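Local coordinates for fimbrial protein MyfA,Fimbrial protein MyfA (Yersinia enterocolitica, PDB 5LN8), which is the major subunit that assembles into the Myf fimbriae of pathogenic strains, a probable virulence factor, and binds galactose in a surface pocket, at residues 36-41 with 69-74; 103-108 with 115-120. All coordinates share one frame; numbering follows the deposited sequence.

Interaction 1 of 2, residues 36-41 with 69-74. With GAL (beta-D-galactopyranose), chain C.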
ATOM      1  N   GLY A  36      -6.283  -0.609  15.854  1.00 11.13           N
ATOM      2  CA  GLY A  36      -6.215  -0.480  14.411  1.00 12.07           C
ATOM      3  C   GLY A  36      -4.807  -0.520  13.849  1.00 10.61           C
ATOM      4  O   GLY A  36      -3.888  -1.005  14.510  1.00  9.72           O
ATOM      5  N   TRP A  37      -4.648   0.009  12.638  1.00 10.26           N
ATOM      6  CA  TRP A  37      -3.394  -0.086  11.891  1.00 10.51           C
ATOM      7  C   TRP A  37      -3.036   1.203  11.162  1.00  9.77           C
ATOM      8  O   TRP A  37      -3.920   1.957  10.749  1.00  9.98           O
ATOM      9  CB  TRP A  37      -3.477  -1.198  10.835  1.00 10.82           C
ATOM     10  CG  TRP A  37      -3.954  -2.527  11.329  1.00 10.55           C
ATOM     11  CD1 TRP A  37      -5.246  -2.945  11.433  1.00 10.49           C
ATOM     12  CD2 TRP A  37      -3.141  -3.624  11.760  1.00 11.46           C
ATOM     13  NE1 TRP A  37      -5.290  -4.231  11.907  1.00 13.02           N
ATOM     14  CE2 TRP A  37      -4.009  -4.673  12.117  1.00 11.70           C
ATOM     15  CE3 TRP A  37      -1.762  -3.820  11.881  1.00 11.44           C
ATOM     16  CZ2 TRP A  37      -3.543  -5.899  12.592  1.00 12.05           C
ATOM     17  CZ3 TRP A  37      -1.305  -5.033  12.349  1.00 11.65           C
ATOM     18  CH2 TRP A  37      -2.190  -6.058  12.702  1.00 11.44           C
ATOM     19  N   ASN A  38      -1.738   1.433  11.002  1.00  8.64           N
ATOM     20  CA  ASN A  38      -1.231   2.452  10.093  1.00  8.52           C
ATOM     21  C   ASN A  38      -0.467   1.757   8.971  1.00  9.14           C
ATOM     22  O   ASN A  38       0.117   0.696   9.174  1.00  9.19           O
ATOM     23  CB  ASN A  38      -0.277   3.433  10.794  1.00  7.73           C
ATOM     24  CG  ASN A  38      -0.960   4.315  11.833  1.00 11.11           C
ATOM     25  OD1 ASN A  38      -2.076   4.805  11.637  1.00 11.98           O
ATOM     26  ND2 ASN A  38      -0.267   4.543  12.941  1.00  8.88           N
ATOM     27  N   VAL A  39      -0.480   2.356   7.786  1.00  8.60           N
ATOM     28  CA  VAL A  39       0.434   1.970   6.726  1.00  9.21           C
ATOM     29  C   VAL A  39       1.136   3.243   6.274  1.00  9.15           C
ATOM     30  O   VAL A  39       0.542   4.069   5.568  1.00  8.72           O
ATOM     31  CB  VAL A  39      -0.294   1.324   5.545  1.00 11.17           C
ATOM     32  CG1 VAL A  39       0.718   0.878   4.511  1.00 10.56           C
ATOM     33  CG2 VAL A  39      -1.148   0.148   6.003  1.00  9.49           C
ATOM     34  N   ARG A  40       2.385   3.409   6.707  1.00  8.21           N
ATOM     35  CA  ARG A  40       3.144   4.631   6.461  1.00 10.71           C
ATOM     36  C   ARG A  40       4.144   4.435   5.325  1.00  9.36           C
ATOM     37  O   ARG A  40       5.041   3.614   5.434  1.00 10.10           O
ATOM     38  CB  ARG A  40       3.880   5.082   7.732  1.00 11.03           C
ATOM     39  CG  ARG A  40       2.974   5.405   8.922  1.00 10.33           C
ATOM     40  CD  ARG A  40       3.755   6.077  10.051  1.00 14.52           C
ATOM     41  NE  ARG A  40       2.931   6.473  11.196  1.00 14.75           N
ATOM     42  CZ  ARG A  40       2.227   7.602  11.263  1.00 14.45           C
ATOM     43  NH1 ARG A  40       2.221   8.443  10.245  1.00 15.01           N
ATOM     44  NH2 ARG A  40       1.517   7.890  12.346  1.00 16.40           N
ATOM     45  N   PRO A  41       3.975   5.176   4.222  1.00  9.47           N
ATOM     46  CA  PRO A  41       4.962   5.083   3.147  1.00  9.50           C
ATOM     47  C   PRO A  41       6.310   5.560   3.653  1.00 10.38           C
ATOM     48  O   PRO A  41       6.375   6.470   4.481  1.00 10.38           O
ATOM     49  CB  PRO A  41       4.427   6.052   2.091  1.00 11.00           C
ATOM     50  CG  PRO A  41       2.957   6.165   2.380  1.00 11.87           C
ATOM     51  CD  PRO A  41       2.845   6.055   3.872  1.00 12.06           C
ATOM     52  N   ASN A  69      -3.377  12.736   5.515  1.00 15.09           N
ATOM     53  CA  ASN A  69      -2.262  13.571   5.063  1.00 14.39           C
ATOM     54  C   ASN A  69      -1.144  12.819   4.365  1.00 14.23           C
ATOM     55  O   ASN A  69      -0.784  13.156   3.238  1.00 14.42           O
ATOM     56  CB  ASN A  69      -1.678  14.403   6.207  1.00 16.19           C
ATOM     57  CG  ASN A  69      -2.451  15.670   6.459  1.00 16.88           C
ATOM     58  OD1 ASN A  69      -2.889  16.336   5.522  1.00 18.49           O
ATOM     59  ND2 ASN A  69      -2.622  16.018   7.732  1.00 18.51           N
ATOM     60  N   ASP A  70      -0.584  11.815   5.035  1.00 13.66           N
ATOM     61  CA  ASP A  70       0.596  11.142   4.508  1.00 13.61           C
ATOM     62  C   ASP A  70       0.653   9.640   4.779  1.00 13.97           C
ATOM     63  O   ASP A  70       1.707   9.021   4.630  1.00 13.44           O
ATOM     64  CB  ASP A  70       1.852  11.790   5.085  1.00 15.13           C
ATOM     65  CG  ASP A  70       1.852  11.822   6.598  1.00 16.08           C
ATOM     66  OD1 ASP A  70       1.094  11.067   7.232  1.00 14.98           O
ATOM     67  OD2 ASP A  70       2.629  12.617   7.160  1.00 26.07           O
ATOM     68  N   HIS A  71      -0.465   9.050   5.180  1.00 12.07           N
ATOM     69  CA  HIS A  71      -0.469   7.632   5.522  1.00 12.42           C
ATOM     70  C   HIS A  71      -1.870   7.043   5.536  1.00 10.42           C
ATOM     71  O   HIS A  71      -2.839   7.753   5.770  1.00 11.78           O
ATOM     72  CB  HIS A  71       0.222   7.409   6.873  1.00 11.30           C
ATOM     73  CG  HIS A  71      -0.550   7.928   8.053  1.00 13.20           C
ATOM     74  ND1 HIS A  71      -0.559   9.257   8.404  1.00 14.20           N
ATOM     75  CD2 HIS A  71      -1.316   7.292   8.968  1.00 13.64           C
ATOM     76  CE1 HIS A  71      -1.310   9.422   9.483  1.00 13.85           C
ATOM     77  NE2 HIS A  71      -1.785   8.245   9.840  1.00 12.29           N
ATOM     78  N   TRP A  72      -1.968   5.745   5.270  1.00  9.70           N
ATOM     79  CA  TRP A  72      -3.240   5.046   5.419  1.00  8.91           C
ATOM     80  C   TRP A  72      -3.412   4.581   6.870  1.00 10.10           C
ATOM     81  O   TRP A  72      -2.430   4.412   7.600  1.00  8.87           O
ATOM     82  CB  TRP A  72      -3.382   3.875   4.431  1.00  8.66           C
ATOM     83  CG  TRP A  72      -3.382   4.301   2.986  1.00  9.06           C
ATOM     84  CD1 TRP A  72      -4.443   4.772   2.270  1.00  9.48           C
ATOM     85  CD2 TRP A  72      -2.263   4.306   2.087  1.00  8.44           C
ATOM     86  NE1 TRP A  72      -4.053   5.066   0.985  1.00  9.34           N
ATOM     87  CE2 TRP A  72      -2.721   4.784   0.848  1.00  8.94           C
ATOM     88  CE3 TRP A  72      -0.921   3.940   2.215  1.00  8.59           C
ATOM     89  CZ2 TRP A  72      -1.883   4.916  -0.258  1.00 10.14           C
ATOM     90  CZ3 TRP A  72      -0.095   4.071   1.120  1.00  9.51           C
ATOM     91  CH2 TRP A  72      -0.577   4.550  -0.100  1.00  9.63           C
ATOM     92  N   TRP A  73      -4.663   4.417   7.288  1.00  9.21           N
ATOM     93  CA  TRP A  73      -4.993   3.968   8.641  1.00  9.47           C
ATOM     94  C   TRP A  73      -6.397   3.389   8.662  1.00 11.30           C
ATOM     95  O   TRP A  73      -7.200   3.651   7.763  1.00 10.51           O
ATOM     96  CB  TRP A  73      -4.881   5.108   9.662  1.00 10.51           C
ATOM     97  CG  TRP A  73      -5.935   6.178   9.513  1.00 11.48           C
ATOM     98  CD1 TRP A  73      -5.924   7.215   8.635  1.00 12.77           C
ATOM     99  CD2 TRP A  73      -7.141   6.312  10.273  1.00 12.43           C
ATOM    100  NE1 TRP A  73      -7.050   7.984   8.790  1.00 11.67           N
ATOM    101  CE2 TRP A  73      -7.813   7.450   9.797  1.00 12.84           C
ATOM    102  CE3 TRP A  73      -7.714   5.581  11.318  1.00 13.27           C
ATOM    103  CZ2 TRP A  73      -9.032   7.878  10.326  1.00 12.47           C
ATOM    104  CZ3 TRP A  73      -8.928   6.003  11.837  1.00 12.78           C
ATOM    105  CH2 TRP A  73      -9.568   7.142  11.345  1.00 12.97           C
ATOM    106  N   ILE A  74      -6.677   2.596   9.687  1.00 10.05           N
ATOM    107  CA  ILE A  74      -8.018   2.073   9.910  1.00 13.12           C
ATOM    108  C   ILE A  74      -8.157   1.627  11.360  1.00 13.54           C
ATOM    109  O   ILE A  74      -7.231   1.053  11.931  1.00 11.55           O
ATOM    110  CB  ILE A  74      -8.348   0.905   8.943  1.00 13.39           C
ATOM    111  CG1 ILE A  74      -9.812   0.479   9.074  1.00 13.76           C
ATOM    112  CG2 ILE A  74      -7.415  -0.270   9.175  1.00 12.87           C
ATOM    113  CD1 ILE A  74     -10.213  -0.582   8.063  1.00 16.80           C
TER
HETATM  114  C1  GAL C 201      -6.382   8.640  13.209  1.00 15.53           C
HETATM  115  C2  GAL C 201      -4.903   8.551  12.741  1.00 16.66           C
HETATM  116  C3  GAL C 201      -4.426   7.089  12.814  1.00 17.33           C
HETATM  117  C4  GAL C 201      -4.605   6.550  14.250  1.00 16.30           C
HETATM  118  C5  GAL C 201      -6.047   6.797  14.735  1.00 16.75           C
HETATM  119  C6  GAL C 201      -6.267   6.493  16.222  1.00 19.30           C
HETATM  120  O1  GAL C 201      -6.837   9.940  13.196  1.00 16.98           O
HETATM  121  O2  GAL C 201      -4.688   9.048  11.402  1.00 16.49           O
HETATM  122  O3  GAL C 201      -3.057   6.943  12.449  1.00 17.24           O
HETATM  123  O4  GAL C 201      -3.677   7.147  15.151  1.00 18.54           O
HETATM  124  O5  GAL C 201      -6.482   8.166  14.545  1.00 17.97           O
HETATM  125  O6  GAL C 201      -7.620   6.585  16.600  1.00 20.11           O
HETATM  126  O   HOH W   1       3.351   8.691   7.607  1.00 15.77           O
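Arg40 lays NH1 over one face of the His71 imidazole, 3.4 Å above its plane and offset toward the rim, with guanidinium and ring turned 38° apart. They flank an antiparallel ladder of the Ig-like beta sandwich, whose strand axes 36-41 and 72-74 approach to 4.6 Å. In the imidazole plane, two edges are used: ND1 donates a nearly straight bond to Asp70 OD1 (2.7 Å), and His71 NE2 donates to galactose O3 (3.2 Å). The ring is thereby fixed in rotation, and both its nitrogens acting as donors is consistent with a charged imidazole, which Asp70 would stabilise. Over the centre of one Trp73 face sits galactose C1, the sugar-on-aromatic CH-pi packing common in lectin sites. Trp37 pairs with Ile74 and Val39 with Trp72 as hydrogen-bonded pairs. Asn38 and Trp73 turn to the sugar; Trp37, Val39, Trp72 and Ile74 share the other sheet face, where Trp37 and Val39 pack on Met28 of strand 21-29, and Val39 also on Leu26. Glu105 takes Arg40 NE in a salt bridge and accepts from Asn38 ND2, orienting that amide as a second shell. With ND2 so held, Asn38 OD1 accepts a very short bond from galactose O3, 2.5 Å.

Interaction 2 of 2, residues 103-108 with 115-120. With GAL (beta-D-galactopyranose), chain C.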
ATOM      1  N   ARG A 103       6.004   1.178   6.138  1.00  9.67           N
ATOM      2  CA  ARG A 103       6.025   0.584   7.466  1.00 10.32           C
ATOM      3  C   ARG A 103       4.597   0.382   7.998  1.00 10.66           C
ATOM      4  O   ARG A 103       3.836   1.339   8.128  1.00 10.00           O
ATOM      5  CB  ARG A 103       6.835   1.453   8.432  1.00 10.66           C
ATOM      6  CG  ARG A 103       6.987   0.824   9.805  1.00 11.98           C
ATOM      7  CD  ARG A 103       7.904   1.615  10.719  1.00 12.95           C
ATOM      8  NE  ARG A 103       7.313   2.880  11.135  1.00 12.34           N
ATOM      9  CZ  ARG A 103       7.591   4.042  10.563  1.00 13.46           C
ATOM     10  NH1 ARG A 103       8.452   4.093   9.559  1.00 12.88           N
ATOM     11  NH2 ARG A 103       7.015   5.153  10.995  1.00 14.41           N
ATOM     12  N   VAL A 104       4.234  -0.867   8.278  1.00  9.19           N
ATOM     13  CA  VAL A 104       2.943  -1.197   8.888  1.00  9.74           C
ATOM     14  C   VAL A 104       3.029  -1.054  10.403  1.00  9.93           C
ATOM     15  O   VAL A 104       3.999  -1.502  11.008  1.00 10.81           O
ATOM     16  CB  VAL A 104       2.539  -2.645   8.568  1.00 10.48           C
ATOM     17  CG1 VAL A 104       1.356  -3.082   9.419  1.00 10.51           C
ATOM     18  CG2 VAL A 104       2.249  -2.802   7.079  1.00  9.53           C
ATOM     19  N   GLU A 105       2.023  -0.438  11.020  1.00  9.48           N
ATOM     20  CA  GLU A 105       2.013  -0.262  12.468  1.00 10.50           C
ATOM     21  C   GLU A 105       0.689  -0.702  13.074  1.00 12.21           C
ATOM     22  O   GLU A 105      -0.374  -0.428  12.521  1.00 10.88           O
ATOM     23  CB  GLU A 105       2.275   1.203  12.845  1.00 11.25           C
ATOM     24  CG  GLU A 105       3.614   1.774  12.388  1.00  9.49           C
ATOM     25  CD  GLU A 105       3.729   3.274  12.634  1.00 12.11           C
ATOM     26  OE1 GLU A 105       2.690   3.960  12.751  1.00 13.26           O
ATOM     27  OE2 GLU A 105       4.862   3.782  12.708  1.00 11.74           O
ATOM     28  N   GLU A 106       0.766  -1.373  14.222  1.00 10.99           N
ATOM     29  CA  GLU A 106      -0.415  -1.783  14.968  1.00 11.58           C
ATOM     30  C   GLU A 106      -0.495  -0.921  16.209  1.00 11.63           C
ATOM     31  O   GLU A 106       0.482  -0.814  16.947  1.00 11.60           O
ATOM     32  CB  GLU A 106      -0.286  -3.250  15.378  1.00 12.21           C
ATOM     33  CG  GLU A 106      -1.542  -3.866  15.989  1.00 12.95           C
ATOM     34  CD  GLU A 106      -1.297  -5.260  16.544  1.00 14.46           C
ATOM     35  OE1 GLU A 106      -0.128  -5.695  16.557  1.00 15.45           O
ATOM     36  OE2 GLU A 106      -2.264  -5.920  16.970  1.00 12.83           O
ATOM     37  N   TYR A 107      -1.650  -0.311  16.451  1.00 11.82           N
ATOM     38  CA  TYR A 107      -1.791   0.563  17.607  1.00 11.43           C
ATOM     39  C   TYR A 107      -2.956   0.186  18.518  1.00 13.97           C
ATOM     40  O   TYR A 107      -3.882  -0.505  18.097  1.00 14.17           O
ATOM     41  CB  TYR A 107      -1.878   2.033  17.181  1.00 11.66           C
ATOM     42  CG  TYR A 107      -3.021   2.368  16.248  1.00 13.06           C
ATOM     43  CD1 TYR A 107      -4.317   2.518  16.726  1.00 13.23           C
ATOM     44  CD2 TYR A 107      -2.796   2.580  14.897  1.00 11.58           C
ATOM     45  CE1 TYR A 107      -5.365   2.842  15.875  1.00 13.17           C
ATOM     46  CE2 TYR A 107      -3.831   2.903  14.038  1.00 12.70           C
ATOM     47  CZ  TYR A 107      -5.113   3.036  14.532  1.00 12.55           C
ATOM     48  OH  TYR A 107      -6.139   3.361  13.674  1.00 11.67           O
ATOM     49  N   VAL A 108      -2.880   0.635  19.770  1.00 14.58           N
ATOM     50  CA  VAL A 108      -3.936   0.418  20.752  1.00 14.88           C
ATOM     51  C   VAL A 108      -4.379   1.734  21.368  1.00 18.92           C
ATOM     52  O   VAL A 108      -3.611   2.686  21.436  1.00 20.85           O
ATOM     53  CB  VAL A 108      -3.504  -0.556  21.875  1.00 16.27           C
ATOM     54  CG1 VAL A 108      -3.144  -1.895  21.295  1.00 15.15           C
ATOM     55  CG2 VAL A 108      -2.319   0.007  22.675  1.00 17.17           C
ATOM     56  N   PRO A 115      -2.356   7.283  20.055  1.00 28.88           N
ATOM     57  CA  PRO A 115      -2.445   5.870  20.440  1.00 24.75           C
ATOM     58  C   PRO A 115      -1.076   5.212  20.403  1.00 20.53           C
ATOM     59  O   PRO A 115      -0.200   5.642  19.656  1.00 24.25           O
ATOM     60  CB  PRO A 115      -3.328   5.254  19.346  1.00 25.06           C
ATOM     61  CG  PRO A 115      -3.758   6.393  18.468  1.00 24.26           C
ATOM     62  CD  PRO A 115      -2.776   7.492  18.663  1.00 26.84           C
ATOM     63  N   THR A 116      -0.896   4.165  21.193  1.00 18.62           N
ATOM     64  CA  THR A 116       0.409   3.543  21.316  1.00 16.21           C
ATOM     65  C   THR A 116       0.613   2.514  20.221  1.00 13.79           C
ATOM     66  O   THR A 116      -0.245   1.667  20.003  1.00 14.68           O
ATOM     67  CB  THR A 116       0.538   2.855  22.669  1.00 18.00           C
ATOM     68  OG1 THR A 116       0.342   3.820  23.709  1.00 22.83           O
ATOM     69  CG2 THR A 116       1.909   2.218  22.817  1.00 17.69           C
ATOM     70  N   VAL A 117       1.743   2.594  19.526  1.00 13.95           N
ATOM     71  CA  VAL A 117       2.115   1.564  18.560  1.00 13.09           C
ATOM     72  C   VAL A 117       2.758   0.409  19.304  1.00 14.11           C
ATOM     73  O   VAL A 117       3.726   0.604  20.035  1.00 15.99           O
ATOM     74  CB  VAL A 117       3.083   2.095  17.508  1.00 12.28           C
ATOM     75  CG1 VAL A 117       3.563   0.967  16.618  1.00 12.15           C
ATOM     76  CG2 VAL A 117       2.393   3.146  16.668  1.00 14.06           C
ATOM     77  N   ILE A 118       2.220  -0.793  19.116  1.00 13.59           N
ATOM     78  CA  ILE A 118       2.682  -1.962  19.851  1.00 12.30           C
ATOM     79  C   ILE A 118       3.401  -2.973  18.967  1.00 12.41           C
ATOM     80  O   ILE A 118       4.005  -3.915  19.470  1.00 14.48           O
ATOM     81  CB  ILE A 118       1.514  -2.667  20.558  1.00 14.54           C
ATOM     82  CG1 ILE A 118       0.513  -3.182  19.529  1.00 13.00           C
ATOM     83  CG2 ILE A 118       0.851  -1.732  21.566  1.00 13.95           C
ATOM     84  CD1 ILE A 118      -0.552  -4.064  20.100  1.00 12.97           C
ATOM     85  N   ASN A 119       3.312  -2.788  17.653  1.00 13.04           N
ATOM     86  CA  ASN A 119       4.001  -3.647  16.688  1.00 11.31           C
ATOM     87  C   ASN A 119       4.222  -2.892  15.385  1.00 12.01           C
ATOM     88  O   ASN A 119       3.363  -2.106  14.977  1.00 10.50           O
ATOM     89  CB  ASN A 119       3.181  -4.910  16.390  1.00 13.53           C
ATOM     90  CG  ASN A 119       3.518  -6.071  17.306  1.00 14.96           C
ATOM     91  OD1 ASN A 119       4.687  -6.379  17.537  1.00 14.31           O
ATOM     92  ND2 ASN A 119       2.488  -6.728  17.828  1.00 13.74           N
ATOM     93  N   SER A 120       5.356  -3.148  14.731  1.00 11.73           N
ATOM     94  CA  SER A 120       5.700  -2.506  13.460  1.00 10.58           C
ATOM     95  C   SER A 120       6.530  -3.411  12.556  1.00 10.91           C
ATOM     96  O   SER A 120       7.362  -4.179  13.040  1.00 11.80           O
ATOM     97  CB  SER A 120       6.456  -1.204  13.705  1.00 12.23           C
ATOM     98  OG  SER A 120       5.617  -0.261  14.333  1.00 13.10           O
TER
HETATM   99  C1  GAL C 201      -6.382   8.640  13.209  1.00 15.53           C
HETATM  100  C2  GAL C 201      -4.903   8.551  12.741  1.00 16.66           C
HETATM  101  C3  GAL C 201      -4.426   7.089  12.814  1.00 17.33           C
HETATM  102  C4  GAL C 201      -4.605   6.550  14.250  1.00 16.30           C
HETATM  103  C5  GAL C 201      -6.047   6.797  14.735  1.00 16.75           C
HETATM  104  C6  GAL C 201      -6.267   6.493  16.222  1.00 19.30           C
HETATM  105  O1  GAL C 201      -6.837   9.940  13.196  1.00 16.98           O
HETATM  106  O2  GAL C 201      -4.688   9.048  11.402  1.00 16.49           O
HETATM  107  O3  GAL C 201      -3.057   6.943  12.449  1.00 17.24           O
HETATM  108  O4  GAL C 201      -3.677   7.147  15.151  1.00 18.54           O
HETATM  109  O5  GAL C 201      -6.482   8.166  14.545  1.00 17.97           O
HETATM  110  O6  GAL C 201      -7.620   6.585  16.600  1.00 20.11           O
HETATM  111  O   HOH W   2       6.756   2.139  14.229  1.00 15.30           O
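In the beta hairpin formed by 103-108 and 115-120, the axes of antiparallel strands 103-107 and 117-120 approach to 4.6 Å at 151°, and the register slips by one residue where Ile118 and Asn119 both face Glu106, a classic beta bulge. Two backbone bonds pin the bulge to Glu106: its N donates to Asn119 O, and its O accepts from Ile118 N at 2.8 Å. Toward the unmodelled connection between the arms, Val108 and Thr116 exchange a reciprocal pair of N-H to O bonds. The Glu106 side chain runs extended, CG anti to the backbone N, alongside Asn119 and pointing the same way. Its carboxylate lies almost coplanar with the Asn119 amide, the planes 17° apart, and OE1, met nearly along its C-O axis, accepts a nearly straight hydrogen bond from Asn119 ND2 (3.1 Å). Ile118 crosses this chain, its CD1 reaching the Glu106 carboxyl carbon and also Val108 CG1 (3.6 Å). On the other sheet face, Arg103 grips Glu105 side-on: NE and NH2 both donate to OE2 in a salt bridge, approaching from the same face of the carboxylate. Water 2 links that oxygen to Ser120 OG. Tyr107 and Pro115 lie side by side, CD1 to CB at 3.9 Å, and together wall the galactose pocket. Tyr107 CG sits between the backbone N and the carbonyl carbon (chi1 59°), which carries the ring to the sugar, one face against galactose C4 and O4, with Tyr107 CZ 3.6 Å from C4; Asp75 holds its hydroxyl by a hydrogen bond. On the proline side, Pro115 CG meets galactose C6 at 3.4 Å.

In the fold
Interaction 1 closes before interaction 2 opens along the chain, yet their centres lie only about 10 Å apart, because strands 36-51 and 97-107 are neighbours in one antiparallel sheet. Strand 72-75 pairs with 36-51 on one side, while 117-128 pairs with 97-107 on the other, giving the local order 72-75, 36-51, 97-107, 117-128. Backbone contacts Asn38 N to Glu105 O (2.8 Å) and Arg40 O to Arg103 N (2.7 Å), both probable hydrogen bonds, join them. Both touch the same galactose: Asn38, His71 and Trp73 come from interaction 1, Tyr107 and Pro115 from interaction 2. Lys35, Asp68 and Asp75 complete the pocket, so adjoining strands and the loops beside them assemble the sugar site.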